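Local coordinates for F1 capsule-anchoring protein (Yersinia pestis, PDB 2XET) that is the outer-membrane usher of the F1 capsular antigen, probably assembling and secreting its subunits, with a C-terminal domain important for that assembly, at residues L4-K9 with S49-K54. Sequence-based numbering, arbitrary orientation.
Sequences LFLHLK and SKILVK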
ATOM      1  N   LEU A   4       0.417   5.964   8.345  1.00  7.96           N
ATOM      2  CA  LEU A   4       1.098   6.598   7.223  1.00  7.92           C
ATOM      3  C   LEU A   4       0.215   6.819   6.017  1.00  7.19           C
ATOM      4  O   LEU A   4      -0.754   6.079   5.806  1.00  5.81           O
ATOM      5  CB  LEU A   4       2.312   5.761   6.809  1.00  9.73           C
ATOM      6  CG  LEU A   4       2.035   4.655   5.786  1.00 11.63           C
ATOM      7  CD1 LEU A   4       3.320   4.386   5.016  1.00 14.32           C
ATOM      8  CD2 LEU A   4       1.553   3.452   6.531  1.00 15.22           C
ATOM      9  N   PHE A   5       0.587   7.840   5.245  1.00  7.10           N
ATOM     10  CA  PHE A   5       0.108   8.074   3.891  1.00  6.43           C
ATOM     11  C   PHE A   5       1.125   7.360   3.001  1.00  7.07           C
ATOM     12  O   PHE A   5       2.342   7.657   3.085  1.00  7.33           O
ATOM     13  CB  PHE A   5       0.142   9.567   3.551  1.00  6.68           C
ATOM     14  CG  PHE A   5      -0.847  10.398   4.342  1.00  6.29           C
ATOM     15  CD1 PHE A   5      -2.140  10.612   3.860  1.00  6.13           C
ATOM     16  CD2 PHE A   5      -0.478  10.959   5.562  1.00  7.67           C
ATOM     17  CE1 PHE A   5      -3.053  11.374   4.597  1.00  5.89           C
ATOM     18  CE2 PHE A   5      -1.392  11.712   6.309  1.00  6.52           C
ATOM     19  CZ  PHE A   5      -2.677  11.916   5.821  1.00  6.49           C
ATOM     20  N   LEU A   6       0.642   6.447   2.161  1.00  6.41           N
ATOM     21  CA  LEU A   6       1.524   5.707   1.256  1.00  6.64           C
ATOM     22  C   LEU A   6       1.224   5.996  -0.212  1.00  6.67           C
ATOM     23  O   LEU A   6       0.114   5.729  -0.690  1.00  6.74           O
ATOM     24  CB  LEU A   6       1.388   4.201   1.525  1.00  6.51           C
ATOM     25  CG  LEU A   6       2.312   3.271   0.747  1.00  7.19           C
ATOM     26  CD1 LEU A   6       3.774   3.529   1.123  1.00  9.17           C
ATOM     27  CD2 LEU A   6       1.912   1.822   1.023  1.00  7.60           C
ATOM     28  N   HIS A   7       2.195   6.596  -0.910  1.00  6.83           N
ATOM     29  CA  HIS A   7       2.030   6.890  -2.321  1.00  7.37           C
ATOM     30  C   HIS A   7       2.550   5.717  -3.114  1.00  7.30           C
ATOM     31  O   HIS A   7       3.728   5.383  -3.016  1.00  7.91           O
ATOM     32  CB  HIS A   7       2.808   8.165  -2.723  1.00  7.76           C
ATOM     33  CG  HIS A   7       2.554   8.616  -4.125  1.00  9.71           C
ATOM     34  ND1 HIS A   7       3.450   9.404  -4.821  1.00 13.93           N
ATOM     35  CD2 HIS A   7       1.508   8.406  -4.962  1.00  8.96           C
ATOM     36  CE1 HIS A   7       2.972   9.649  -6.029  1.00 12.79           C
ATOM     37  NE2 HIS A   7       1.797   9.055  -6.142  1.00 11.09           N
ATOM     38  N   LEU A   8       1.660   5.079  -3.869  1.00  7.19           N
ATOM     39  CA  LEU A   8       2.006   3.894  -4.643  1.00  7.50           C
ATOM     40  C   LEU A   8       2.155   4.236  -6.109  1.00  8.25           C
ATOM     41  O   LEU A   8       1.389   5.024  -6.626  1.00  8.16           O
ATOM     42  CB  LEU A   8       0.902   2.831  -4.478  1.00  7.87           C
ATOM     43  CG  LEU A   8       0.763   2.208  -3.087  1.00  8.03           C
ATOM     44  CD1 LEU A   8      -0.635   1.585  -2.958  1.00 10.88           C
ATOM     45  CD2 LEU A   8       1.861   1.166  -2.824  1.00 10.07           C
ATOM     46  N   LYS A   9       3.130   3.631  -6.785  1.00  7.89           N
ATOM     47  CA  LYS A   9       3.213   3.727  -8.247  1.00  8.72           C
ATOM     48  C   LYS A   9       3.564   2.332  -8.754  1.00  8.09           C
ATOM     49  O   LYS A   9       4.363   1.638  -8.110  1.00  7.16           O
ATOM     50  CB  LYS A   9       4.261   4.761  -8.684  1.00  9.14           C
ATOM     51  CG  LYS A   9       4.246   5.066 -10.187  1.00 12.84           C
ATOM     52  CD  LYS A   9       5.119   6.259 -10.579  1.00 13.34           C
ATOM     53  CE  LYS A   9       6.535   6.119 -10.011  1.00 18.57           C
ATOM     54  NZ  LYS A   9       7.516   7.093 -10.548  1.00 22.44           N
ATOM     55  N   SER A  49       5.828  -4.391   6.883  1.00  9.78           N
ATOM     56  CA  SER A  49       4.647  -5.069   6.334  1.00 10.07           C
ATOM     57  C   SER A  49       4.832  -5.388   4.846  1.00  9.90           C
ATOM     58  O   SER A  49       5.704  -4.818   4.182  1.00  9.77           O
ATOM     59  CB  SER A  49       3.400  -4.192   6.492  1.00 11.19           C
ATOM     60  OG  SER A  49       3.161  -3.932   7.849  1.00 11.79           O
ATOM     61  N   LYS A  50       3.994  -6.294   4.344  1.00  9.42           N
ATOM     62  CA  LYS A  50       3.913  -6.578   2.914  1.00  9.65           C
ATOM     63  C   LYS A  50       2.443  -6.451   2.540  1.00  8.67           C
ATOM     64  O   LYS A  50       1.575  -6.985   3.241  1.00  8.86           O
ATOM     65  CB  LYS A  50       4.413  -7.989   2.593  1.00  9.55           C
ATOM     66  CG  LYS A  50       5.938  -8.139   2.793  1.00 11.04           C
ATOM     67  CD  LYS A  50       6.431  -9.540   2.458  1.00 13.41           C
ATOM     68  CE  LYS A  50       7.910  -9.658   2.818  1.00 18.06           C
ATOM     69  NZ  LYS A  50       8.739  -8.828   1.902  1.00 21.78           N
ATOM     70  N   ILE A  51       2.179  -5.732   1.456  1.00  8.48           N
ATOM     71  CA  ILE A  51       0.796  -5.535   0.993  1.00  7.83           C
ATOM     72  C   ILE A  51       0.551  -6.009  -0.437  1.00  7.72           C
ATOM     73  O   ILE A  51       1.487  -6.110  -1.248  1.00  7.29           O
ATOM     74  CB  ILE A  51       0.340  -4.047   1.146  1.00  7.86           C
ATOM     75  CG1 ILE A  51       1.203  -3.119   0.273  1.00  6.55           C
ATOM     76  CG2 ILE A  51       0.329  -3.620   2.638  1.00  8.08           C
ATOM     77  CD1 ILE A  51       0.730  -1.648   0.216  1.00  6.52           C
ATOM     78  N   LEU A  52      -0.712  -6.358  -0.704  1.00  7.11           N
ATOM     79  CA  LEU A  52      -1.206  -6.649  -2.030  1.00  7.52           C
ATOM     80  C   LEU A  52      -2.174  -5.537  -2.393  1.00  7.45           C
ATOM     81  O   LEU A  52      -2.993  -5.125  -1.568  1.00  7.16           O
ATOM     82  CB  LEU A  52      -1.965  -7.978  -2.033  1.00  7.38           C
ATOM     83  CG  LEU A  52      -2.525  -8.464  -3.377  1.00  8.70           C
ATOM     84  CD1 LEU A  52      -1.436  -8.762  -4.428  1.00  9.08           C
ATOM     85  CD2 LEU A  52      -3.452  -9.675  -3.181  1.00  8.51           C
ATOM     86  N   VAL A  53      -2.073  -5.071  -3.636  1.00  7.51           N
ATOM     87  CA  VAL A  53      -2.920  -4.013  -4.146  1.00  7.31           C
ATOM     88  C   VAL A  53      -3.583  -4.606  -5.387  1.00  7.60           C
ATOM     89  O   VAL A  53      -2.888  -5.095  -6.285  1.00  7.24           O
ATOM     90  CB  VAL A  53      -2.091  -2.747  -4.433  1.00  8.39           C
ATOM     91  CG1 VAL A  53      -2.981  -1.621  -4.922  1.00  8.06           C
ATOM     92  CG2 VAL A  53      -1.324  -2.329  -3.159  1.00  7.37           C
ATOM     93  N   LYS A  54      -4.916  -4.614  -5.423  1.00  7.20           N
ATOM     94  CA  LYS A  54      -5.628  -5.422  -6.422  1.00  7.75           C
ATOM     95  C   LYS A  54      -6.800  -4.666  -7.063  1.00  7.58           C
ATOM     96  O   LYS A  54      -7.560  -4.007  -6.346  1.00  8.00           O
ATOM     97  CB  LYS A  54      -6.114  -6.729  -5.780  1.00  8.45           C
ATOM     98  CG  LYS A  54      -6.640  -7.791  -6.770  1.00  8.97           C
ATOM     99  CD  LYS A  54      -7.004  -9.077  -6.038  1.00 10.99           C
ATOM    100  CE  LYS A  54      -7.601 -10.114  -6.987  1.00 17.44           C
ATOM    101  NZ  LYS A  54      -8.007 -11.325  -6.203  1.00 20.70           N
TER
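The carbonyl oxygen of L8 accepts a hydrogen bond from the hydroxyl of S38, while its side chain belongs to a wholly apolar meeting with V53 and I51. No hydrogen bond crosses between 4-9 and 49-54; branched aliphatic side chains alone span the gap, as suits two strands facing each other through a protein core. The axes of these two segments pass 10.8 Å apart at closest and cross at 58°, so the side chains meet over a short length.

L6 and I51 reach toward each other tip to tip, CD2 of L6 lying 3.8 Å from CD1 of I51. With CG of L6 anti to the backbone N (chi1 -175°) and chi2 at 64°, CD1 is bent aside and CD2 continues the extended chain, which makes it the methyl that reaches I51. In I51 the CG1 branch sits between backbone N and carbonyl carbon, and the extended second torsion carries CD1 out as a single probe. The same methyl also approaches L8, 4.3 Å from its CD2, so one isoleucine tip serves both leucines. L8 and V53 likewise reach toward each other tip to tip, the other L8 methyl, CD1, meeting CG2 of V53 at 4.0 Å; here the long leucine is matched with a short, beta-branched valine, a residue at ease in an extended backbone. All four residues are buried, whereas F5, H7 and K9 emerge on the outer face.

This is the interior of the transthyretin-like beta-sandwich of the usher C-terminal domain. Strand 2-10 lies between parallel 79-87 and antiparallel 39-45, strand 48-54 between antiparallel 21-24 and 62-68, and V67 and S65 of 62-68 touch side chains from both segments.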